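PDB 1VKU: acyl carrier protein from Thermotoga maritima, which probably carries the growing acyl chain during fatty acid biosynthesis, tethered to a phosphopantetheine arm. Local coordinates for residues A[21-34]-A[46-60]. Numbering follows the deposited sequence. Where two conformers were deposited one is given.
Sequences KFVEIASEKMGKDL and LGFDSIDVIDLVMFF
Phe-22 and Phe-48 bring the two segments together from opposite directions, their planes inclined at 50° and Phe-22 CE1 3.7 Å from Phe-48 CZ. With its CG anti to the backbone N (chi1 167°), Phe-22 reaches from helix 14-28 to the Leu-56 methyls and to Leu-46 CD1, the latter at its ring edge; Phe-43 and Val-79 add further contacts. Alanine suits position 26 because its single methyl lets the Phe-48 ring edge come close, Ala-26 CB lying in the ring plane 3.9 Å from Phe-48 CZ; Leu-34 CD2 borders the same ring. Replacing Phe-22 with an alanine would probably open a gap between Leu-56 and Leu-46 and leave the Phe-48 ring less firmly held.

Two CH-pi contacts use the faces of other rings. Ile-25 sends its branches to different rings: CD1 sits over Phe-60, 4.1 Å from the centroid, while CG2 packs against Phe-59. Lys-29, exposed at the border, lays its CB over one face of Phe-59, offset toward the rim; a lysine suits such a border because its aliphatic part can pack on the ring while the charged end can stay in solvent. Selenomethionine Met-30 adds a Met-aromatic contact, its SE at the edge of Phe-59, and its flexible chain bends at chi3 (83°) to bring CE to 3.8 Å from Asp-52 CB.

The hydrogen bond across the segments comes from the loop after helix 14-28: in the conformer described, long, twice-bent Lys-32 donates from NZ to Leu-46 O (2.8 Å), in the carbonyl plane, on a lone pair. Within 46-60, at the start of its helix, Asp-49 and Asp-52 form a capping box: Asp-52 N donates to Asp-49 OD1 (2.8 Å), and Asp-49 N returns a bond to Asp-52 OD2.

Helices 14-28 and 50-64 are thus joined chiefly by apolar and aromatic packing, while the capping box secures the helix start bearing Ser-50, the predicted phosphopantetheine site.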
ATOM      1  N   LYS A  21      -1.941   8.051   0.847  1.00 27.43           N
ATOM      2  CA  LYS A  21      -0.519   7.823   1.020  1.00 28.40           C
ATOM      3  C   LYS A  21       0.040   6.950  -0.124  1.00 27.24           C
ATOM      4  O   LYS A  21       1.069   7.268  -0.712  1.00 27.48           O
ATOM      5  CB  LYS A  21      -0.248   7.139   2.376  1.00 28.18           C
ATOM      6  CG  LYS A  21       1.199   7.090   2.725  1.00 29.61           C
ATOM      7  CD  LYS A  21       1.631   8.494   3.041  1.00 32.34           C
ATOM      8  CE  LYS A  21       3.066   8.536   3.287  1.00 35.57           C
ATOM      9  NZ  LYS A  21       3.427   9.923   3.430  1.00 33.84           N
ATOM     10  N   PHE A  22      -0.669   5.873  -0.450  1.00 24.96           N
ATOM     11  CA  PHE A  22      -0.337   5.070  -1.610  1.00 27.18           C
ATOM     12  C   PHE A  22      -0.182   5.961  -2.867  1.00 28.66           C
ATOM     13  O   PHE A  22       0.817   5.878  -3.548  1.00 29.41           O
ATOM     14  CB  PHE A  22      -1.415   4.024  -1.820  1.00 25.72           C
ATOM     15  CG  PHE A  22      -1.368   3.335  -3.147  1.00 26.90           C
ATOM     16  CD1 PHE A  22      -0.166   2.957  -3.726  1.00 27.62           C
ATOM     17  CD2 PHE A  22      -2.547   3.033  -3.807  1.00 32.71           C
ATOM     18  CE1 PHE A  22      -0.137   2.318  -4.951  1.00 29.91           C
ATOM     19  CE2 PHE A  22      -2.527   2.386  -5.036  1.00 30.88           C
ATOM     20  CZ  PHE A  22      -1.327   2.034  -5.611  1.00 30.43           C
ATOM     21  N   VAL A  23      -1.150   6.830  -3.150  1.00 26.98           N
ATOM     22  CA  VAL A  23      -1.080   7.700  -4.341  1.00 27.47           C
ATOM     23  C   VAL A  23       0.146   8.630  -4.291  1.00 26.42           C
ATOM     24  O   VAL A  23       0.829   8.835  -5.305  1.00 28.92           O
ATOM     25  CB  VAL A  23      -2.395   8.448  -4.529  1.00 27.70           C
ATOM     26  CG1 VAL A  23      -2.324   9.518  -5.629  1.00 25.24           C
ATOM     27  CG2 VAL A  23      -3.455   7.452  -4.877  1.00 29.49           C
ATOM     28  N   GLU A  24       0.438   9.171  -3.114  1.00 27.35           N
ATOM     29  CA  GLU A  24       1.538  10.120  -2.945  1.00 30.53           C
ATOM     30  C   GLU A  24       2.883   9.444  -3.146  1.00 27.48           C
ATOM     31  O   GLU A  24       3.770   9.977  -3.828  1.00 28.57           O
ATOM     32  CB  GLU A  24       1.462  10.753  -1.549  1.00 30.62           C
ATOM     33  CG  GLU A  24       2.717  11.464  -1.048  1.00 35.66           C
ATOM     34  CD  GLU A  24       2.756  11.568   0.485  1.00 40.77           C
ATOM     35  OE1 GLU A  24       1.685  11.696   1.135  1.00 44.17           O
ATOM     36  OE2 GLU A  24       3.870  11.495   1.060  1.00 52.52           O
ATOM     37  N   ILE A  25       3.032   8.272  -2.549  1.00 27.90           N
ATOM     38  CA  ILE A  25       4.246   7.480  -2.707  1.00 28.57           C
ATOM     39  C   ILE A  25       4.418   7.055  -4.162  1.00 28.32           C
ATOM     40  O   ILE A  25       5.492   7.180  -4.710  1.00 25.30           O
ATOM     41  CB  ILE A  25       4.214   6.234  -1.805  1.00 28.21           C
ATOM     42  CG1 ILE A  25       4.428   6.611  -0.335  1.00 30.89           C
ATOM     43  CG2 ILE A  25       5.280   5.249  -2.260  1.00 29.44           C
ATOM     44  CD1 ILE A  25       4.097   5.507   0.605  1.00 29.64           C
ATOM     45  N   ALA A  26       3.355   6.563  -4.798  1.00 27.68           N
ATOM     46  CA  ALA A  26       3.447   6.170  -6.217  1.00 28.10           C
ATOM     47  C   ALA A  26       3.935   7.327  -7.066  1.00 27.58           C
ATOM     48  O   ALA A  26       4.783   7.175  -7.924  1.00 30.23           O
ATOM     49  CB  ALA A  26       2.095   5.661  -6.718  1.00 29.59           C
ATOM     50  N   SER A  27       3.421   8.513  -6.779  1.00 29.72           N
ATOM     51  CA  SER A  27       3.748   9.697  -7.539  1.00 31.25           C
ATOM     52  C   SER A  27       5.130  10.241  -7.216  1.00 33.41           C
ATOM     53  O   SER A  27       5.905  10.571  -8.124  1.00 33.44           O
ATOM     54  CB  SER A  27       2.723  10.790  -7.261  1.00 29.62           C
ATOM     55  OG  SER A  27       3.048  11.941  -8.009  1.00 38.13           O
ATOM     56  N   GLU A  28       5.421  10.372  -5.927  1.00 33.52           N
ATOM     57  CA  GLU A  28       6.654  11.014  -5.496  1.00 34.70           C
ATOM     58  C   GLU A  28       7.870  10.112  -5.527  1.00 34.73           C
ATOM     59  O   GLU A  28       8.937  10.544  -5.927  1.00 35.83           O
ATOM     60  CB  GLU A  28       6.497  11.582  -4.107  1.00 34.29           C
ATOM     61  CG  GLU A  28       5.828  12.935  -4.093  1.00 41.97           C
ATOM     62  CD  GLU A  28       5.559  13.414  -2.687  1.00 55.33           C
ATOM     63  OE1 GLU A  28       6.291  12.969  -1.761  1.00 59.74           O
ATOM     64  OE2 GLU A  28       4.615  14.229  -2.514  1.00 60.40           O
ATOM     65  N   LYS A  29       7.724   8.869  -5.097  1.00 35.19           N
ATOM     66  CA  LYS A  29       8.871   7.978  -5.097  1.00 36.51           C
ATOM     67  C   LYS A  29       8.991   7.191  -6.387  1.00 35.83           C
ATOM     68  O   LYS A  29      10.091   6.842  -6.781  1.00 35.85           O
ATOM     69  CB  LYS A  29       8.824   7.011  -3.935  1.00 35.52           C
ATOM     70  CG  LYS A  29       8.461   7.624  -2.627  1.00 36.98           C
ATOM     71  CD  LYS A  29       9.526   8.506  -2.151  1.00 42.90           C
ATOM     72  CE  LYS A  29       9.651   8.362  -0.673  1.00 45.83           C
ATOM     73  NZ  LYS A  29      11.024   8.764  -0.326  1.00 44.80           N
HETATM   74  N   MSE A  30       7.876   6.920  -7.054  1.00 34.58           N
HETATM   75  CA  MSE A  30       7.898   5.945  -8.147  1.00 31.80           C
HETATM   76  C   MSE A  30       7.570   6.523  -9.515  1.00 30.91           C
HETATM   77  O   MSE A  30       7.690   5.817 -10.498  1.00 32.32           O
HETATM   78  CB  MSE A  30       7.005   4.750  -7.801  1.00 31.81           C
HETATM   79  CG  MSE A  30       7.475   4.028  -6.523  1.00 29.34           C
HETATM   80 SE   MSE A  30       6.220   2.729  -5.887  1.00 40.29          SE
HETATM   81  CE  MSE A  30       6.785   1.290  -7.073  1.00 29.77           C
ATOM     82  N   GLY A  31       7.176   7.793  -9.584  1.00 24.42           N
ATOM     83  CA  GLY A  31       6.944   8.462 -10.861  1.00 26.74           C
ATOM     84  C   GLY A  31       5.682   8.025 -11.604  1.00 27.24           C
ATOM     85  O   GLY A  31       5.604   8.107 -12.831  1.00 28.22           O
ATOM     86  N   LYS A  32       4.704   7.544 -10.857  1.00 27.01           N
ATOM     87  CA  LYS A  32       3.499   6.960 -11.422  1.00 26.68           C
ATOM     88  C   LYS A  32       2.378   7.882 -10.987  1.00 29.68           C
ATOM     89  O   LYS A  32       2.213   8.121  -9.806  1.00 29.04           O
ATOM     90  CB  LYS A  32       3.316   5.526 -10.887  0.65 26.77           C
ATOM     91  CG  LYS A  32       2.192   4.708 -11.509  0.65 25.84           C
ATOM     92  CD  LYS A  32       2.074   4.890 -13.026  0.65 26.97           C
ATOM     93  CE  LYS A  32       1.209   3.783 -13.633  0.65 28.15           C
ATOM     94  NZ  LYS A  32       1.775   2.461 -13.263  0.65 27.32           N
ATOM     95  N   ASP A  33       1.635   8.440 -11.937  1.00 31.13           N
ATOM     96  CA  ASP A  33       0.516   9.309 -11.625  1.00 32.30           C
ATOM     97  C   ASP A  33      -0.722   8.439 -11.671  1.00 33.23           C
ATOM     98  O   ASP A  33      -1.071   7.929 -12.721  1.00 34.16           O
ATOM     99  CB  ASP A  33       0.431  10.408 -12.685  1.00 33.40           C
ATOM    100  CG  ASP A  33      -0.750  11.343 -12.482  1.00 45.37           C
ATOM    101  OD1 ASP A  33      -1.158  11.550 -11.320  1.00 53.80           O
ATOM    102  OD2 ASP A  33      -1.337  11.929 -13.431  1.00 54.56           O
ATOM    103  N   LEU A  34      -1.389   8.260 -10.545  1.00 35.78           N
ATOM    104  CA  LEU A  34      -2.579   7.405 -10.495  1.00 36.28           C
ATOM    105  C   LEU A  34      -3.881   8.196 -10.464  1.00 40.33           C
ATOM    106  O   LEU A  34      -4.901   7.777 -11.027  1.00 41.45           O
ATOM    107  CB  LEU A  34      -2.508   6.497  -9.275  1.00 32.46           C
ATOM    108  CG  LEU A  34      -1.365   5.493  -9.270  1.00 35.05           C
ATOM    109  CD1 LEU A  34      -1.356   4.779  -7.941  1.00 31.89           C
ATOM    110  CD2 LEU A  34      -1.450   4.486 -10.439  1.00 37.69           C
ATOM    111  N   LEU A  46      -3.095  -1.470 -12.323  1.00 30.81           N
ATOM    112  CA  LEU A  46      -2.554  -0.117 -12.153  1.00 31.94           C
ATOM    113  C   LEU A  46      -1.165   0.050 -12.762  1.00 32.28           C
ATOM    114  O   LEU A  46      -0.588   1.135 -12.700  1.00 35.82           O
ATOM    115  CB  LEU A  46      -2.521   0.280 -10.679  1.00 29.29           C
ATOM    116  CG  LEU A  46      -3.905   0.400 -10.064  1.00 27.19           C
ATOM    117  CD1 LEU A  46      -3.781   1.003  -8.705  1.00 29.83           C
ATOM    118  CD2 LEU A  46      -4.795   1.268 -10.930  1.00 29.34           C
ATOM    119  N   GLY A  47      -0.647  -1.027 -13.354  1.00 31.90           N
ATOM    120  CA  GLY A  47       0.700  -1.071 -13.928  1.00 30.86           C
ATOM    121  C   GLY A  47       1.826  -1.321 -12.944  1.00 30.05           C
ATOM    122  O   GLY A  47       2.938  -0.918 -13.191  1.00 30.96           O
ATOM    123  N   PHE A  48       1.542  -1.952 -11.810  1.00 30.62           N
ATOM    124  CA  PHE A  48       2.606  -2.284 -10.865  1.00 30.81           C
ATOM    125  C   PHE A  48       2.945  -3.741 -11.066  1.00 32.28           C
ATOM    126  O   PHE A  48       2.061  -4.601 -10.985  1.00 36.07           O
ATOM    127  CB  PHE A  48       2.156  -2.085  -9.414  1.00 32.18           C
ATOM    128  CG  PHE A  48       1.990  -0.647  -9.006  1.00 31.88           C
ATOM    129  CD1 PHE A  48       0.908   0.110  -9.476  1.00 36.89           C
ATOM    130  CD2 PHE A  48       2.874  -0.064  -8.120  1.00 36.13           C
ATOM    131  CE1 PHE A  48       0.749   1.447  -9.082  1.00 34.28           C
ATOM    132  CE2 PHE A  48       2.728   1.264  -7.718  1.00 38.22           C
ATOM    133  CZ  PHE A  48       1.674   2.023  -8.195  1.00 34.86           C
ATOM    134  N   ASP A  49       4.210  -4.035 -11.320  1.00 28.66           N
ATOM    135  CA  ASP A  49       4.629  -5.428 -11.363  1.00 27.88           C
ATOM    136  C   ASP A  49       5.103  -5.883  -9.977  1.00 28.43           C
ATOM    137  O   ASP A  49       4.968  -5.159  -9.000  1.00 27.05           O
ATOM    138  CB  ASP A  49       5.668  -5.682 -12.456  1.00 27.69           C
ATOM    139  CG  ASP A  49       7.062  -5.169 -12.097  1.00 28.16           C
ATOM    140  OD1 ASP A  49       7.246  -4.520 -11.054  1.00 35.46           O
ATOM    141  OD2 ASP A  49       8.063  -5.385 -12.802  1.00 36.44           O
ATOM    142  N   SER A  50       5.633  -7.098  -9.907  1.00 27.07           N
ATOM    143  CA  SER A  50       5.941  -7.735  -8.637  1.00 27.82           C
ATOM    144  C   SER A  50       7.027  -6.958  -7.906  1.00 28.92           C
ATOM    145  O   SER A  50       6.986  -6.851  -6.680  1.00 29.78           O
ATOM    146  CB  SER A  50       6.343  -9.204  -8.845  1.00 26.24           C
ATOM    147  OG  SER A  50       7.477  -9.310  -9.711  1.00 32.53           O
ATOM    148  N   ILE A  51       7.966  -6.399  -8.675  1.00 28.06           N
ATOM    149  CA  ILE A  51       9.072  -5.604  -8.158  1.00 28.56           C
ATOM    150  C   ILE A  51       8.551  -4.273  -7.652  1.00 28.06           C
ATOM    151  O   ILE A  51       9.019  -3.781  -6.650  1.00 29.35           O
ATOM    152  CB  ILE A  51      10.143  -5.374  -9.239  1.00 28.02           C
ATOM    153  CG1 ILE A  51      10.777  -6.707  -9.670  1.00 26.30           C
ATOM    154  CG2 ILE A  51      11.206  -4.395  -8.736  1.00 32.46           C
ATOM    155  CD1 ILE A  51      11.796  -6.575 -10.774  1.00 27.65           C
ATOM    156  N   ASP A  52       7.580  -3.703  -8.346  1.00 28.87           N
ATOM    157  CA  ASP A  52       6.970  -2.456  -7.903  1.00 31.39           C
ATOM    158  C   ASP A  52       6.227  -2.650  -6.575  1.00 30.28           C
ATOM    159  O   ASP A  52       6.242  -1.764  -5.729  1.00 32.08           O
ATOM    160  CB  ASP A  52       5.963  -1.947  -8.922  1.00 30.52           C
ATOM    161  CG  ASP A  52       6.597  -1.440 -10.182  1.00 29.16           C
ATOM    162  OD1 ASP A  52       7.760  -0.963 -10.166  1.00 33.43           O
ATOM    163  OD2 ASP A  52       5.970  -1.469 -11.251  1.00 32.03           O
ATOM    164  N   VAL A  53       5.535  -3.778  -6.429  1.00 30.75           N
ATOM    165  CA  VAL A  53       4.861  -4.086  -5.179  1.00 27.00           C
ATOM    166  C   VAL A  53       5.851  -4.162  -4.016  1.00 29.02           C
ATOM    167  O   VAL A  53       5.569  -3.624  -2.961  1.00 28.98           O
ATOM    168  CB  VAL A  53       4.014  -5.329  -5.271  1.00 27.39           C
ATOM    169  CG1 VAL A  53       3.517  -5.736  -3.887  1.00 26.90           C
ATOM    170  CG2 VAL A  53       2.842  -5.058  -6.185  1.00 28.98           C
ATOM    171  N   ILE A  54       6.988  -4.834  -4.210  1.00 27.53           N
ATOM    172  CA  ILE A  54       8.073  -4.880  -3.211  1.00 28.14           C
ATOM    173  C   ILE A  54       8.575  -3.470  -2.848  1.00 27.95           C
ATOM    174  O   ILE A  54       8.726  -3.173  -1.673  1.00 29.30           O
ATOM    175  CB  ILE A  54       9.239  -5.764  -3.707  1.00 27.80           C
ATOM    176  CG1 ILE A  54       8.812  -7.218  -3.773  1.00 25.38           C
ATOM    177  CG2 ILE A  54      10.503  -5.559  -2.854  1.00 28.73           C
ATOM    178  CD1 ILE A  54       9.732  -8.119  -4.569  1.00 26.94           C
ATOM    179  N   ASP A  55       8.814  -2.610  -3.842  1.00 26.67           N
ATOM    180  CA  ASP A  55       9.262  -1.241  -3.569  1.00 26.10           C
ATOM    181  C   ASP A  55       8.186  -0.484  -2.796  1.00 26.79           C
ATOM    182  O   ASP A  55       8.470   0.151  -1.797  1.00 26.92           O
ATOM    183  CB  ASP A  55       9.597  -0.472  -4.843  1.00 27.12           C
ATOM    184  CG  ASP A  55      10.954  -0.828  -5.414  1.00 29.67           C
ATOM    185  OD1 ASP A  55      11.978  -0.869  -4.674  1.00 35.10           O
ATOM    186  OD2 ASP A  55      11.096  -1.054  -6.633  1.00 34.75           O
ATOM    187  N   LEU A  56       6.952  -0.538  -3.272  1.00 26.04           N
ATOM    188  CA  LEU A  56       5.811   0.052  -2.564  1.00 31.00           C
ATOM    189  C   LEU A  56       5.728  -0.393  -1.098  1.00 29.50           C
ATOM    190  O   LEU A  56       5.545   0.438  -0.215  1.00 29.94           O
ATOM    191  CB  LEU A  56       4.504  -0.300  -3.270  1.00 31.33           C
ATOM    192  CG  LEU A  56       3.221   0.377  -2.816  1.00 37.72           C
ATOM    193  CD1 LEU A  56       3.291   1.866  -3.039  1.00 40.80           C
ATOM    194  CD2 LEU A  56       2.125  -0.223  -3.625  1.00 42.23           C
ATOM    195  N   VAL A  57       5.889  -1.689  -0.849  1.00 29.84           N
ATOM    196  CA  VAL A  57       5.789  -2.253   0.510  1.00 28.42           C
ATOM    197  C   VAL A  57       6.925  -1.700   1.382  1.00 30.12           C
ATOM    198  O   VAL A  57       6.677  -1.265   2.499  1.00 32.41           O
ATOM    199  CB  VAL A  57       5.759  -3.805   0.478  1.00 27.31           C
ATOM    200  CG1 VAL A  57       6.034  -4.417   1.838  1.00 27.56           C
ATOM    201  CG2 VAL A  57       4.414  -4.314  -0.092  1.00 27.85           C
HETATM  202  N   MSE A  58       8.148  -1.663   0.847  1.00 27.68           N
HETATM  203  CA  MSE A  58       9.291  -1.165   1.589  1.00 32.02           C
HETATM  204  C   MSE A  58       9.145   0.322   1.895  1.00 31.75           C
HETATM  205  O   MSE A  58       9.597   0.779   2.948  1.00 32.29           O
HETATM  206  CB  MSE A  58      10.589  -1.449   0.862  1.00 29.98           C
HETATM  207  CG  MSE A  58      10.959  -2.903   0.871  1.00 31.24           C
HETATM  208 SE   MSE A  58      12.451  -3.287  -0.391  1.00 35.92          SE
HETATM  209  CE  MSE A  58      13.949  -2.618   0.733  1.00 27.89           C
ATOM    210  N   PHE A  59       8.484   1.059   1.003  1.00 29.91           N
ATOM    211  CA  PHE A  59       8.196   2.485   1.262  1.00 30.87           C
ATOM    212  C   PHE A  59       7.160   2.655   2.387  1.00 29.19           C
ATOM    213  O   PHE A  59       7.346   3.489   3.251  1.00 30.00           O
ATOM    214  CB  PHE A  59       7.725   3.248   0.019  1.00 28.68           C
ATOM    215  CG  PHE A  59       8.812   3.529  -1.015  1.00 27.97           C
ATOM    216  CD1 PHE A  59      10.012   4.128  -0.663  1.00 27.59           C
ATOM    217  CD2 PHE A  59       8.577   3.243  -2.367  1.00 28.03           C
ATOM    218  CE1 PHE A  59      10.974   4.389  -1.627  1.00 32.60           C
ATOM    219  CE2 PHE A  59       9.522   3.517  -3.319  1.00 35.39           C
ATOM    220  CZ  PHE A  59      10.720   4.078  -2.953  1.00 29.57           C
ATOM    221  N   PHE A  60       6.089   1.872   2.371  1.00 26.11           N
ATOM    222  CA  PHE A  60       5.141   1.849   3.483  1.00 26.15           C
ATOM    223  C   PHE A  60       5.796   1.404   4.796  1.00 26.82           C
ATOM    224  O   PHE A  60       5.545   1.977   5.851  1.00 26.95           O
ATOM    225  CB  PHE A  60       3.952   0.953   3.169  1.00 25.03           C
ATOM    226  CG  PHE A  60       2.816   1.679   2.505  1.00 24.89           C
ATOM    227  CD1 PHE A  60       1.912   2.418   3.260  1.00 30.31           C
ATOM    228  CD2 PHE A  60       2.671   1.654   1.148  1.00 27.35           C
ATOM    229  CE1 PHE A  60       0.867   3.094   2.666  1.00 39.53           C
ATOM    230  CE2 PHE A  60       1.614   2.355   0.526  1.00 26.86           C
ATOM    231  CZ  PHE A  60       0.727   3.083   1.288  1.00 29.73           C
TER